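PDB 6ULO: uncharacterized protein, which is of unknown function but carries a Rossmann-like domain that a membrane-spanning segment, probably missing from this truncated construct, probably tethers to the leptospiral membrane. Local coordinates for residues P31-V36 with M90-I95; N49-D54 with S268-D273; N75-A80 with Y169-T174; E127-I132 with K144-A149; V218-F223 with L250-I255. One frame throughout, in Å; residues are numbered along the deposited sequence. Where two conformers were deposited one is given.

How the contacts relate
The five contacts illustrate how a Rossmann-like fold is built outward from its sheet. Contact 5, centred about 8 Å from the centre of the chain, joins two parallel strands. Contact 3 packs on one face of it, Ile78 meeting Ile220 and Tyr222, with centres about 15 Å apart. Contact 2 lies about 17 Å from contact 5, centre to centre, and the carboxylate of Glu50 probably binds the hydroxyls of Tyr222 and Thr254. Asp54 packs on Tyr169 where contacts 2 and 3 meet. Contact 1 lies across the chain's centre from contact 3 and reaches contact 4 through Ile95, which packs on Val145 and Gln148. Contact 4 is peripheral, its centre about 30 Å from that of contact 5.

Contact 1: residues P31-V36 with M90-I95; sequences PQETLV and MDFTQI
Leu35 overlaps the side of the Phe92 ring and the turn that follows it, its two methyl groups dividing the work. CD2 lies obliquely against CD1 and CE1 of Phe92, too tightly in the model for the spacing to be trusted. Leu35 CD1 reaches past the ring to the backbone, 3.6 Å from Phe92 O and 3.9 Å from Asp91 O. Phe92 can flank Leu35 because its CG stands anti to the backbone N (chi1 -164°), which swings the ring back toward the 31-36 chain. The side chain of Gln94, in one of two deposited conformers, lies crosswise to Leu35 on another flank; this detail is therefore tentative.

The polar links lie around this apolar patch. A water receives the N-H of Gln94 at 2.9 Å from its N and donates to Val36 O at 2.7 Å, joining the loop to the first turn of a helix. Asp91 forms an Asx turn, with OD2 accepting from Thr93 N at 3.0 Å, and this shapes the passage from strand to helix. Its OD1 is held by Gly71 N.

In the fold, the loop 31-36 runs beside strand 191-195, bonded to it through Glu33 and Arg195, while segment 90-95 carries the chain out of neighbouring strand 86-91 into helix 94-109.

Contact 2: residues N49-D54 with S268-D273; sequences NEDRLD and SEISTD
Asp51 grips Ser271 as a bidentate carboxylate, joining the loop before helix 57-60 to the loop between strands 249-255 and 277-282 of this Rossmann-like fold. The direct hydrogen bonds use both carboxylate oxygens, each through its syn lone pair. Ser271 OG donates to Asp51 OD1 over a short 2.5 Å, and Ser271 N donates to Asp51 OD2 at 2.7 Å with a bent N-H...O angle of 139°. Because side-chain and backbone donors act together, the rotation of the carboxylate is fixed. OD1 also forms a salt bridge to Arg156 of helix 139-166, which would favour the charged form.

Two waters extend the joint. One molecule accepts from Asp51 N and donates to Asn49 O and Ser268 O, so it ties both backbones at once. A second accepts from Asn49 ND2 and donates to Ser271 O.

Carbon contacts are few: Asn49 CB lies 3.9 Å from Ser271 CB, and Ile270 CB comes 3.3 Å from the carboxylate oxygen Asp51 OD2.

A second salt bridge lies within 49-54: Arg52 presents its guanidinium side-on to Asp54, Arg52 NE meeting Asp54 OD1 at 3.0 Å and Arg52 NH2 meeting Asp54 OD2 at 2.9 Å with an angle of 172°.

Contact 3: residues N75-A80 with Y169-T174; sequences NLTIAA and YKMFQT
Phe172 lays its ring against Leu76 in a CH-pi contact, docking a type I beta turn, Met171 to Thr174, on helix 74-82 of the Rossmann-like domain. Leu76 CB stands 3.9 Å from the centroid of the Phe172 ring and 19° off the normal, while Leu76 CD1 continues over the same face, near CZ and CE1 of Phe172. Gln173 CG takes the opposite face, so the ring is sandwiched. A chi1 of 87° places Phe172 CG between its own backbone N and carbonyl carbon and directs the ring into this slot. Thr77 approaches at a right angle, its OG1 in the ring plane 3.3 Å from Phe172 CD2.

Met171 is the most folded of the side chains. Bent at chi2 and chi3, it curls round until CE comes 3.4 Å from Thr77 OG1, while SD weakly accepts from Gln173 N. Its CB also touches Thr77 CG2.

The backbones meet through a water, which donates to Thr77 O at 2.9 Å and accepts a weak bond from Phe172 N, also at 2.9 Å.

Contact 4: residues E127-I132 with K144-A149; sequences EALELI and KVYKQA
Tyr146 supplies the flat group, and its ring is met obliquely by three side chains of helix 125-135. Leu129 CD2 lies near CG and CD2 of Tyr146, 3.9 Å from the latter. Ala128 CB sits against the far end, 3.8 Å from Tyr146 CE1, and Ile132 CD1 closes on the root of the side chain, 4.1 Å from Tyr146 CB. The ring of Trp120, from outside the pair, runs nearly parallel to it. With CG anti to the backbone N (chi1 180°), Tyr146 projects straight across the gap between the helices; the axes of segments 127-132 and 144-149 come within 11.0 Å. At the solvent side, the extended chain of Lys147 passes crosswise over the end of Leu129, Lys147 CE to Leu129 CD1 3.9 Å.

The tyrosine hydroxyl continues past Ala128 to bond with Leu119 O and Arg154 NH2, so this large side chain ends in a satisfied polar atom.

Helices 125-135 and 139-166 form a roughly antiparallel hairpin, the two segments running at 151°, backed by Phe106 of helix 94-109 and by helix 113-120.

Contact 5: residues V218-F223 with L250-I255; sequences VGIIYF and LVVRTI
Val252 sits at the middle of one face of a parallel strand pair in the Rossmann-like sheet, the two strands connected by a beta-alpha-beta crossover through helix 234-241. Its CG2 lies 4.0 Å from Ile220 CG2, while Val252 CG1 meets Tyr222 at the ring edge, in plane, 3.7 Å from Tyr222 CD1. Tyr222 holds its ring there with CG anti to the backbone N (chi1 166°), and its hydroxyl runs on to Glu50 OE1. Ile220 and Tyr222 also pack on Ile78 of helix 74-82, which screens this face of the sheet.

On the other face, Ile221 and Val251 run alongside each other in the same direction, their CG2 atoms 3.9 Å apart. Val251 CG1 reaches Phe223 CD2 obliquely at 3.6 Å and lies over one face of the Arg253 guanidinium; Ile283 of helix 283-291 closes over Ile221 and Val251. Beyond this apolar layer comes a charged border, where Arg253 pairs with Glu227 and meets Phe286 in a cation-pi contact.

Backbone bonds hold the strands in parallel register, the segment axes approaching to 4.7 Å. Ile221 both gives its N-H to Leu250 O and accepts from Val252 N, and Leu250 N donates to Gly219 O. Last, Phe223 N meets Val252 O at 2.9 Å with an N-H...O angle of 173°, the straightest of the four.

Contact 1: residues P31-V36 with M90-I95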
# COMPACT_ATOMS: atom_id res chain seq x y z
N PRO A 31 -10.68 12.58 -7.43
CA PRO A 31 -11.84 12.62 -6.52
C PRO A 31 -11.70 11.67 -5.34
O PRO A 31 -11.20 10.55 -5.48
CB PRO A 31 -13.02 12.23 -7.43
CG PRO A 31 -12.53 12.27 -8.83
CD PRO A 31 -11.04 12.31 -8.84
N GLN A 32 -12.19 12.10 -4.19
CA GLN A 32 -12.14 11.30 -2.97
C GLN A 32 -13.53 11.11 -2.39
O GLN A 32 -14.51 11.76 -2.78
CB GLN A 32 -11.20 11.96 -1.95
CG GLN A 32 -9.74 12.06 -2.41
CD GLN A 32 -8.84 12.61 -1.33
OE1 GLN A 32 -8.74 12.06 -0.24
NE2 GLN A 32 -8.21 13.74 -1.62
N GLU A 33 -13.63 10.22 -1.41
CA GLU A 33 -14.87 9.90 -0.73
C GLU A 33 -14.85 10.45 0.69
O GLU A 33 -13.80 10.65 1.31
CB GLU A 33 -15.10 8.39 -0.70
CG GLU A 33 -15.39 7.86 -2.09
CD GLU A 33 -15.14 6.38 -2.26
OE1 GLU A 33 -14.92 5.62 -1.26
OE2 GLU A 33 -15.17 5.95 -3.42
N THR A 34 -16.04 10.68 1.22
CA THR A 34 -16.17 11.15 2.59
C THR A 34 -16.03 9.98 3.53
O THR A 34 -16.70 8.96 3.37
CB THR A 34 -17.56 11.78 2.78
OG1 THR A 34 -17.74 12.85 1.85
CG2 THR A 34 -17.74 12.28 4.21
N LEU A 35 -15.17 10.12 4.52
CA LEU A 35 -14.94 9.10 5.53
C LEU A 35 -15.57 9.60 6.80
O LEU A 35 -15.69 10.81 7.01
CB LEU A 35 -13.44 8.86 5.77
CG LEU A 35 -12.67 8.43 4.53
CD1 LEU A 35 -11.30 7.97 4.98
CD2 LEU A 35 -13.36 7.33 3.79
N VAL A 36 -16.07 8.69 7.61
CA VAL A 36 -16.52 9.07 8.94
C VAL A 36 -15.86 8.14 9.94
O VAL A 36 -15.35 7.06 9.57
CB VAL A 36 -18.06 9.04 9.05
CG1 VAL A 36 -18.69 9.96 8.01
CG2 VAL A 36 -18.58 7.60 8.92
N MET A 90 -4.59 4.65 -0.73
CA MET A 90 -6.03 4.83 -0.67
C MET A 90 -6.58 3.94 0.43
O MET A 90 -6.45 2.71 0.34
CB MET A 90 -6.71 4.45 -2.00
CG MET A 90 -8.21 4.70 -1.93
SD MET A 90 -9.14 4.04 -3.37
CE MET A 90 -9.26 2.33 -2.90
N ASP A 91 -7.21 4.52 1.44
CA ASP A 91 -7.79 3.72 2.52
C ASP A 91 -9.12 4.32 2.94
O ASP A 91 -9.42 5.48 2.67
CB ASP A 91 -6.80 3.61 3.70
CG ASP A 91 -7.03 2.39 4.57
OD1 ASP A 91 -6.38 1.36 4.27
OD2 ASP A 91 -7.81 2.49 5.56
N PHE A 92 -9.95 3.50 3.57
CA PHE A 92 -11.28 3.91 3.98
C PHE A 92 -11.37 4.27 5.45
O PHE A 92 -12.43 4.69 5.90
CB PHE A 92 -12.31 2.83 3.62
CG PHE A 92 -13.73 3.29 3.66
CD1 PHE A 92 -14.14 4.36 2.90
CD2 PHE A 92 -14.67 2.60 4.42
CE1 PHE A 92 -15.48 4.77 2.92
CE2 PHE A 92 -16.00 3.01 4.44
CZ PHE A 92 -16.39 4.09 3.67
N THR A 93 -10.30 4.09 6.21
CA THR A 93 -10.30 4.43 7.63
C THR A 93 -9.49 5.71 7.83
O THR A 93 -8.33 5.80 7.40
CB THR A 93 -9.73 3.27 8.47
OG1 THR A 93 -10.50 2.06 8.23
CG2 THR A 93 -9.82 3.60 9.95
N GLN A 94 -10.10 6.70 8.50
CA GLN A 94 -9.46 8.01 8.60
C GLN A 94 -8.11 7.92 9.31
O GLN A 94 -7.16 8.62 8.92
CB GLN A 94 -10.38 9.00 9.30
CG GLN A 94 -9.92 10.43 9.16
CD GLN A 94 -9.62 10.84 7.72
OE1 GLN A 94 -8.48 11.03 7.33
NE2 GLN A 94 -10.67 10.96 6.92
N ILE A 95 -7.98 7.05 10.32
CA ILE A 95 -6.71 6.99 11.03
C ILE A 95 -5.59 6.56 10.12
O ILE A 95 -4.45 7.01 10.28
CB ILE A 95 -6.79 6.14 12.32
CG1 ILE A 95 -5.62 6.51 13.26
CG2 ILE A 95 -6.75 4.61 12.02
CD1 ILE A 95 -5.65 5.77 14.61
O HOH W 1 -12.75 6.28 9.51

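Contact 2: residues N49-D54 with S268-D273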
# COMPACT_ATOMS: atom_id res chain seq x y z
N ASN A 49 0.55 -6.61 9.58
CA ASN A 49 0.98 -7.79 10.32
C ASN A 49 1.47 -8.88 9.37
O ASN A 49 1.49 -10.05 9.75
CB ASN A 49 -0.14 -8.29 11.23
CG ASN A 49 -1.41 -8.65 10.43
OD1 ASN A 49 -1.46 -8.48 9.21
ND2 ASN A 49 -2.42 -9.16 11.12
N GLU A 50 1.91 -8.51 8.16
CA GLU A 50 2.42 -9.43 7.15
C GLU A 50 3.94 -9.45 7.28
O GLU A 50 4.61 -8.46 6.97
CB GLU A 50 1.98 -8.95 5.76
CG GLU A 50 0.43 -9.00 5.70
CD GLU A 50 -0.22 -8.27 4.51
OE1 GLU A 50 0.51 -7.62 3.72
OE2 GLU A 50 -1.48 -8.37 4.33
N ASP A 51 4.50 -10.58 7.71
CA ASP A 51 5.92 -10.68 8.07
C ASP A 51 6.81 -11.23 6.97
O ASP A 51 8.03 -11.34 7.18
CB ASP A 51 6.12 -11.56 9.31
CG ASP A 51 5.45 -11.00 10.53
OD1 ASP A 51 5.37 -9.76 10.65
OD2 ASP A 51 4.95 -11.79 11.37
N ARG A 52 6.28 -11.60 5.81
CA ARG A 52 7.08 -12.19 4.75
C ARG A 52 6.88 -11.45 3.44
O ARG A 52 6.89 -12.06 2.37
CB ARG A 52 6.85 -13.70 4.61
CG ARG A 52 7.31 -14.51 5.85
CD ARG A 52 8.81 -14.32 6.16
NE ARG A 52 9.68 -14.36 5.00
CZ ARG A 52 10.09 -15.47 4.37
NH1 ARG A 52 9.68 -16.67 4.78
NH2 ARG A 52 10.92 -15.38 3.32
N LEU A 53 6.80 -10.12 3.50
CA LEU A 53 6.67 -9.35 2.26
C LEU A 53 7.87 -9.53 1.36
O LEU A 53 7.77 -9.31 0.16
CB LEU A 53 6.44 -7.87 2.57
CG LEU A 53 5.11 -7.60 3.27
CD1 LEU A 53 5.13 -6.20 3.92
CD2 LEU A 53 3.95 -7.74 2.28
N ASP A 54 9.03 -9.95 1.92
CA ASP A 54 10.18 -10.18 1.08
C ASP A 54 9.94 -11.24 0.01
O ASP A 54 10.65 -11.24 -1.00
CB ASP A 54 11.40 -10.58 1.92
CG ASP A 54 11.17 -11.80 2.80
OD1 ASP A 54 10.24 -11.77 3.66
OD2 ASP A 54 11.91 -12.79 2.64
N SER A 268 5.58 -16.44 9.57
CA SER A 268 4.38 -15.61 9.71
C SER A 268 4.01 -15.36 11.17
O SER A 268 3.21 -14.46 11.44
CB SER A 268 3.18 -16.28 9.04
OG SER A 268 3.31 -16.31 7.65
N GLU A 269 4.54 -16.16 12.09
CA GLU A 269 4.08 -16.16 13.47
C GLU A 269 4.56 -14.97 14.28
O GLU A 269 4.14 -14.84 15.43
CB GLU A 269 4.56 -17.44 14.16
CG GLU A 269 6.08 -17.50 14.42
CD GLU A 269 6.90 -17.96 13.23
OE1 GLU A 269 6.32 -18.33 12.18
OE2 GLU A 269 8.16 -17.96 13.34
N ILE A 270 5.43 -14.12 13.72
CA ILE A 270 5.96 -12.99 14.50
C ILE A 270 4.84 -12.01 14.86
O ILE A 270 4.69 -11.62 16.03
CB ILE A 270 7.12 -12.30 13.77
CG1 ILE A 270 8.25 -13.29 13.48
CG2 ILE A 270 7.61 -11.14 14.58
CD1 ILE A 270 8.98 -13.78 14.69
N SER A 271 4.04 -11.60 13.88
CA SER A 271 3.07 -10.53 14.07
C SER A 271 1.64 -11.03 14.16
O SER A 271 0.75 -10.23 14.47
CB SER A 271 3.16 -9.49 12.94
OG SER A 271 4.44 -8.88 12.85
N THR A 272 1.37 -12.29 13.84
CA THR A 272 -0.00 -12.77 13.83
C THR A 272 -0.01 -14.27 14.06
O THR A 272 0.95 -14.97 13.75
CB THR A 272 -0.73 -12.46 12.51
OG1 THR A 272 -2.12 -12.80 12.64
CG2 THR A 272 -0.14 -13.27 11.36
N ASP A 273 -1.14 -14.77 14.56
CA ASP A 273 -1.40 -16.20 14.61
C ASP A 273 -2.42 -16.66 13.58
O ASP A 273 -2.85 -17.82 13.63
CB ASP A 273 -1.78 -16.65 16.03
CG ASP A 273 -3.07 -16.04 16.51
OD1 ASP A 273 -3.64 -15.19 15.78
OD2 ASP A 273 -3.52 -16.40 17.63
O HOH W 2 2.68 -12.48 9.24
O HOH W 3 -1.83 -8.94 14.20

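Contact 3: residues N75-A80 with Y169-T174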
# COMPACT_ATOMS: atom_id res chain seq x y z
N ASN A 75 3.26 -0.41 2.03
CA ASN A 75 3.18 0.06 0.65
C ASN A 75 4.47 0.74 0.22
O ASN A 75 4.84 0.66 -0.96
CB ASN A 75 2.02 1.03 0.52
CG ASN A 75 0.70 0.32 0.69
OD1 ASN A 75 0.28 -0.45 -0.18
ND2 ASN A 75 0.02 0.56 1.80
N LEU A 76 5.11 1.46 1.14
CA LEU A 76 6.37 2.11 0.81
C LEU A 76 7.46 1.07 0.59
O LEU A 76 8.31 1.21 -0.30
CB LEU A 76 6.74 3.13 1.89
CG LEU A 76 5.61 4.13 2.17
CD1 LEU A 76 6.06 5.10 3.24
CD2 LEU A 76 5.18 4.92 0.95
N THR A 77 7.45 -0.01 1.39
CA THR A 77 8.38 -1.11 1.14
C THR A 77 8.22 -1.64 -0.28
O THR A 77 9.21 -1.78 -1.02
CB THR A 77 8.15 -2.20 2.16
OG1 THR A 77 8.50 -1.66 3.44
CG2 THR A 77 9.01 -3.44 1.88
N ILE A 78 6.98 -1.97 -0.68
CA ILE A 78 6.80 -2.61 -1.97
C ILE A 78 7.09 -1.63 -3.10
O ILE A 78 7.72 -1.98 -4.11
CB ILE A 78 5.38 -3.18 -2.07
CG1 ILE A 78 5.10 -4.19 -0.95
CG2 ILE A 78 5.13 -3.78 -3.44
CD1 ILE A 78 3.62 -4.64 -0.85
N ALA A 79 6.65 -0.36 -2.94
CA ALA A 79 6.87 0.65 -3.97
C ALA A 79 8.36 0.93 -4.18
O ALA A 79 8.78 1.22 -5.31
CB ALA A 79 6.15 1.94 -3.61
N ALA A 80 9.17 0.89 -3.11
CA ALA A 80 10.60 1.10 -3.30
C ALA A 80 11.20 -0.04 -4.12
O ALA A 80 12.04 0.18 -4.99
CB ALA A 80 11.30 1.23 -1.94
N TYR A 169 17.33 -9.22 3.50
CA TYR A 169 16.86 -8.43 2.38
C TYR A 169 16.85 -6.96 2.77
O TYR A 169 16.83 -6.60 3.94
CB TYR A 169 15.46 -8.85 1.91
CG TYR A 169 14.35 -8.62 2.91
CD1 TYR A 169 13.53 -7.48 2.84
CD2 TYR A 169 14.08 -9.58 3.90
CE1 TYR A 169 12.49 -7.30 3.73
CE2 TYR A 169 13.06 -9.40 4.81
CZ TYR A 169 12.26 -8.25 4.71
OH TYR A 169 11.20 -8.06 5.59
N LYS A 170 16.85 -6.11 1.74
CA LYS A 170 16.75 -4.66 1.90
C LYS A 170 15.30 -4.22 1.89
O LYS A 170 14.49 -4.70 1.08
CB LYS A 170 17.47 -3.98 0.75
CG LYS A 170 18.97 -4.21 0.72
CD LYS A 170 19.53 -3.65 -0.60
CE LYS A 170 21.05 -3.75 -0.65
NZ LYS A 170 21.67 -3.08 -1.83
N MET A 171 14.98 -3.24 2.74
CA MET A 171 13.68 -2.57 2.65
C MET A 171 13.89 -1.12 3.09
O MET A 171 14.97 -0.74 3.57
CB MET A 171 12.59 -3.36 3.42
CG MET A 171 12.92 -3.66 4.89
SD MET A 171 12.55 -2.32 6.03
CE MET A 171 10.76 -2.30 5.96
N PHE A 172 12.89 -0.26 2.83
CA PHE A 172 13.14 1.19 2.89
C PHE A 172 13.51 1.69 4.28
O PHE A 172 14.05 2.80 4.38
CB PHE A 172 11.95 1.99 2.31
CG PHE A 172 10.85 2.31 3.31
CD1 PHE A 172 10.74 3.59 3.87
CD2 PHE A 172 9.88 1.37 3.63
CE1 PHE A 172 9.73 3.88 4.77
CE2 PHE A 172 8.87 1.66 4.53
CZ PHE A 172 8.77 2.92 5.10
N GLN A 173 13.22 0.92 5.35
CA GLN A 173 13.59 1.36 6.69
C GLN A 173 14.99 0.92 7.08
O GLN A 173 15.53 1.43 8.06
CB GLN A 173 12.60 0.87 7.76
CG GLN A 173 11.18 1.42 7.52
CD GLN A 173 10.10 0.69 8.28
OE1 GLN A 173 10.39 -0.29 8.98
NE2 GLN A 173 8.85 1.09 8.07
N THR A 174 15.59 0.02 6.32
CA THR A 174 16.86 -0.59 6.69
C THR A 174 17.93 -0.45 5.62
O THR A 174 19.04 -0.96 5.82
CB THR A 174 16.69 -2.09 7.03
OG1 THR A 174 16.26 -2.79 5.86
CG2 THR A 174 15.72 -2.32 8.15
O HOH W 4 11.62 -1.24 0.44

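Contact 4: residues E127-I132 with K144-A149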
# COMPACT_ATOMS: atom_id res chain seq x y z
N GLU A 127 10.16 16.02 19.47
CA GLU A 127 10.43 16.69 18.21
C GLU A 127 9.35 16.42 17.17
O GLU A 127 8.92 17.33 16.44
CB GLU A 127 11.76 16.17 17.66
CG GLU A 127 12.14 16.84 16.36
CD GLU A 127 13.49 16.38 15.83
OE1 GLU A 127 14.20 15.64 16.55
OE2 GLU A 127 13.82 16.77 14.70
N ALA A 128 8.88 15.18 17.09
CA ALA A 128 7.83 14.83 16.13
C ALA A 128 6.55 15.62 16.39
O ALA A 128 5.91 16.13 15.45
CB ALA A 128 7.56 13.32 16.18
N LEU A 129 6.14 15.71 17.65
CA LEU A 129 4.92 16.44 17.97
C LEU A 129 5.08 17.94 17.74
O LEU A 129 4.13 18.60 17.30
CB LEU A 129 4.48 16.13 19.41
CG LEU A 129 3.99 14.70 19.62
CD1 LEU A 129 3.81 14.46 21.11
CD2 LEU A 129 2.66 14.44 18.88
N GLU A 130 6.28 18.49 17.96
CA GLU A 130 6.52 19.88 17.62
C GLU A 130 6.47 20.11 16.10
O GLU A 130 5.96 21.14 15.64
CB GLU A 130 7.88 20.29 18.16
CG GLU A 130 7.98 20.40 19.69
CD GLU A 130 9.42 20.50 20.27
OE1 GLU A 130 10.42 20.42 19.51
OE2 GLU A 130 9.53 20.67 21.50
N LEU A 131 6.97 19.16 15.32
CA LEU A 131 6.91 19.28 13.87
C LEU A 131 5.47 19.24 13.40
O LEU A 131 5.05 20.04 12.55
CB LEU A 131 7.71 18.15 13.23
CG LEU A 131 7.61 18.01 11.72
CD1 LEU A 131 8.09 19.27 11.05
CD2 LEU A 131 8.45 16.81 11.26
N ILE A 132 4.66 18.32 13.95
CA ILE A 132 3.24 18.31 13.61
C ILE A 132 2.60 19.64 13.98
O ILE A 132 1.80 20.20 13.20
CB ILE A 132 2.52 17.13 14.28
CG1 ILE A 132 2.97 15.81 13.63
CG2 ILE A 132 0.99 17.30 14.19
CD1 ILE A 132 2.61 14.56 14.44
N LYS A 144 -3.18 13.54 17.88
CA LYS A 144 -3.95 12.42 18.42
C LYS A 144 -3.64 11.15 17.65
O LYS A 144 -3.43 10.09 18.25
CB LYS A 144 -5.44 12.73 18.32
CG LYS A 144 -5.97 13.77 19.31
CD LYS A 144 -7.48 13.94 19.09
CE LYS A 144 -8.08 14.93 20.02
NZ LYS A 144 -7.65 14.61 21.39
N VAL A 145 -3.61 11.22 16.32
CA VAL A 145 -3.25 10.05 15.51
C VAL A 145 -1.85 9.56 15.86
O VAL A 145 -1.63 8.35 16.02
CB VAL A 145 -3.42 10.34 14.00
CG1 VAL A 145 -2.83 9.19 13.18
CG2 VAL A 145 -4.87 10.54 13.66
N TYR A 146 -0.89 10.48 16.01
CA TYR A 146 0.46 10.07 16.38
C TYR A 146 0.44 9.27 17.67
O TYR A 146 1.05 8.20 17.77
CB TYR A 146 1.37 11.30 16.54
CG TYR A 146 2.79 10.92 16.94
CD1 TYR A 146 3.80 10.86 15.98
CD2 TYR A 146 3.12 10.64 18.26
CE1 TYR A 146 5.11 10.48 16.33
CE2 TYR A 146 4.42 10.27 18.63
CZ TYR A 146 5.40 10.20 17.66
OH TYR A 146 6.68 9.84 18.03
N LYS A 147 -0.27 9.77 18.68
CA LYS A 147 -0.30 9.11 19.98
C LYS A 147 -1.02 7.77 19.93
O LYS A 147 -0.61 6.84 20.62
CB LYS A 147 -0.90 10.04 21.02
CG LYS A 147 -0.00 11.22 21.24
CD LYS A 147 -0.70 12.28 22.07
CE LYS A 147 0.10 13.57 22.11
NZ LYS A 147 -0.58 14.63 22.89
N GLN A 148 -2.05 7.63 19.10
CA GLN A 148 -2.72 6.34 18.97
C GLN A 148 -1.85 5.35 18.21
O GLN A 148 -1.81 4.16 18.55
CB GLN A 148 -3.99 6.54 18.16
CG GLN A 148 -5.10 7.25 18.86
CD GLN A 148 -6.23 7.51 17.91
OE1 GLN A 148 -6.10 8.30 16.98
NE2 GLN A 148 -7.33 6.80 18.10
N ALA A 149 -1.22 5.80 17.13
CA ALA A 149 -0.55 4.89 16.19
C ALA A 149 0.86 4.55 16.64
O ALA A 149 1.32 3.42 16.42
CB ALA A 149 -0.49 5.53 14.80

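Contact 5: residues V218-F223 with L250-I255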
# COMPACT_ATOMS: atom_id res chain seq x y z
N VAL A 218 -1.19 1.85 -13.99
CA VAL A 218 -0.92 1.20 -12.70
C VAL A 218 0.07 0.07 -12.92
O VAL A 218 -0.12 -0.77 -13.81
CB VAL A 218 -2.22 0.67 -12.07
CG1 VAL A 218 -1.92 -0.09 -10.77
CG2 VAL A 218 -3.19 1.79 -11.83
N GLY A 219 1.13 0.05 -12.09
CA GLY A 219 2.05 -1.07 -12.04
C GLY A 219 1.77 -2.10 -10.96
O GLY A 219 2.01 -3.30 -11.17
N ILE A 220 1.29 -1.63 -9.82
CA ILE A 220 0.95 -2.52 -8.71
C ILE A 220 -0.29 -1.99 -8.03
O ILE A 220 -0.39 -0.78 -7.76
CB ILE A 220 2.09 -2.57 -7.66
CG1 ILE A 220 3.36 -3.21 -8.23
CG2 ILE A 220 1.60 -3.36 -6.39
CD1 ILE A 220 4.53 -3.19 -7.29
N ILE A 221 -1.24 -2.88 -7.72
CA ILE A 221 -2.30 -2.57 -6.78
C ILE A 221 -2.24 -3.56 -5.63
O ILE A 221 -2.22 -4.78 -5.85
CB ILE A 221 -3.69 -2.46 -7.45
CG1 ILE A 221 -4.70 -1.94 -6.44
CG2 ILE A 221 -4.13 -3.77 -8.11
CD1 ILE A 221 -5.97 -1.40 -7.08
N TYR A 222 -2.14 -3.05 -4.40
CA TYR A 222 -1.99 -3.88 -3.20
C TYR A 222 -3.28 -3.83 -2.39
O TYR A 222 -3.75 -2.74 -2.02
CB TYR A 222 -0.81 -3.36 -2.37
CG TYR A 222 -0.74 -3.92 -0.95
CD1 TYR A 222 -0.20 -5.20 -0.67
CD2 TYR A 222 -1.23 -3.18 0.12
CE1 TYR A 222 -0.13 -5.67 0.64
CE2 TYR A 222 -1.14 -3.66 1.43
CZ TYR A 222 -0.60 -4.91 1.67
OH TYR A 222 -0.56 -5.35 2.96
N PHE A 223 -3.85 -5.00 -2.12
CA PHE A 223 -5.09 -5.14 -1.38
C PHE A 223 -4.91 -5.66 0.04
O PHE A 223 -5.90 -5.83 0.73
CB PHE A 223 -6.06 -6.08 -2.09
CG PHE A 223 -6.50 -5.60 -3.45
CD1 PHE A 223 -7.04 -4.32 -3.62
CD2 PHE A 223 -6.38 -6.43 -4.57
CE1 PHE A 223 -7.48 -3.91 -4.90
CE2 PHE A 223 -6.83 -6.02 -5.83
CZ PHE A 223 -7.37 -4.77 -5.98
N LEU A 250 0.87 -5.95 -11.56
CA LEU A 250 0.46 -7.00 -10.62
C LEU A 250 -0.50 -6.50 -9.55
O LEU A 250 -0.37 -5.37 -9.05
CB LEU A 250 1.67 -7.58 -9.85
CG LEU A 250 2.65 -8.39 -10.67
CD1 LEU A 250 3.77 -8.91 -9.77
CD2 LEU A 250 1.94 -9.54 -11.38
N VAL A 251 -1.46 -7.36 -9.21
CA VAL A 251 -2.14 -7.36 -7.92
C VAL A 251 -1.23 -8.03 -6.90
O VAL A 251 -0.65 -9.08 -7.18
CB VAL A 251 -3.45 -8.16 -8.00
CG1 VAL A 251 -4.10 -8.30 -6.63
CG2 VAL A 251 -4.43 -7.58 -9.04
N VAL A 252 -1.17 -7.47 -5.69
CA VAL A 252 -0.58 -8.12 -4.54
C VAL A 252 -1.66 -8.27 -3.47
O VAL A 252 -2.34 -7.29 -3.13
CB VAL A 252 0.60 -7.29 -3.99
CG1 VAL A 252 1.15 -7.94 -2.69
CG2 VAL A 252 1.66 -7.09 -5.05
N ARG A 253 -1.80 -9.47 -2.92
CA ARG A 253 -2.78 -9.71 -1.86
C ARG A 253 -2.22 -10.77 -0.92
O ARG A 253 -1.23 -11.46 -1.22
CB ARG A 253 -4.14 -10.20 -2.42
CG ARG A 253 -4.06 -11.56 -3.09
CD ARG A 253 -5.40 -12.15 -3.42
NE ARG A 253 -6.16 -11.36 -4.40
CZ ARG A 253 -6.11 -11.52 -5.72
NH1 ARG A 253 -5.29 -12.40 -6.28
NH2 ARG A 253 -6.90 -10.77 -6.51
N THR A 254 -2.90 -10.92 0.21
CA THR A 254 -2.67 -12.05 1.10
C THR A 254 -4.01 -12.70 1.41
O THR A 254 -5.08 -12.10 1.26
CB THR A 254 -2.04 -11.58 2.42
OG1 THR A 254 -2.80 -10.50 2.97
CG2 THR A 254 -0.63 -11.14 2.19
N ILE A 255 -3.94 -13.97 1.84
CA ILE A 255 -5.09 -14.69 2.36
C ILE A 255 -4.70 -15.41 3.64
O ILE A 255 -3.52 -15.55 3.98
CB ILE A 255 -5.72 -15.69 1.37
CG1 ILE A 255 -4.72 -16.79 0.98
CG2 ILE A 255 -6.42 -14.93 0.18
CD1 ILE A 255 -5.43 -18.02 0.37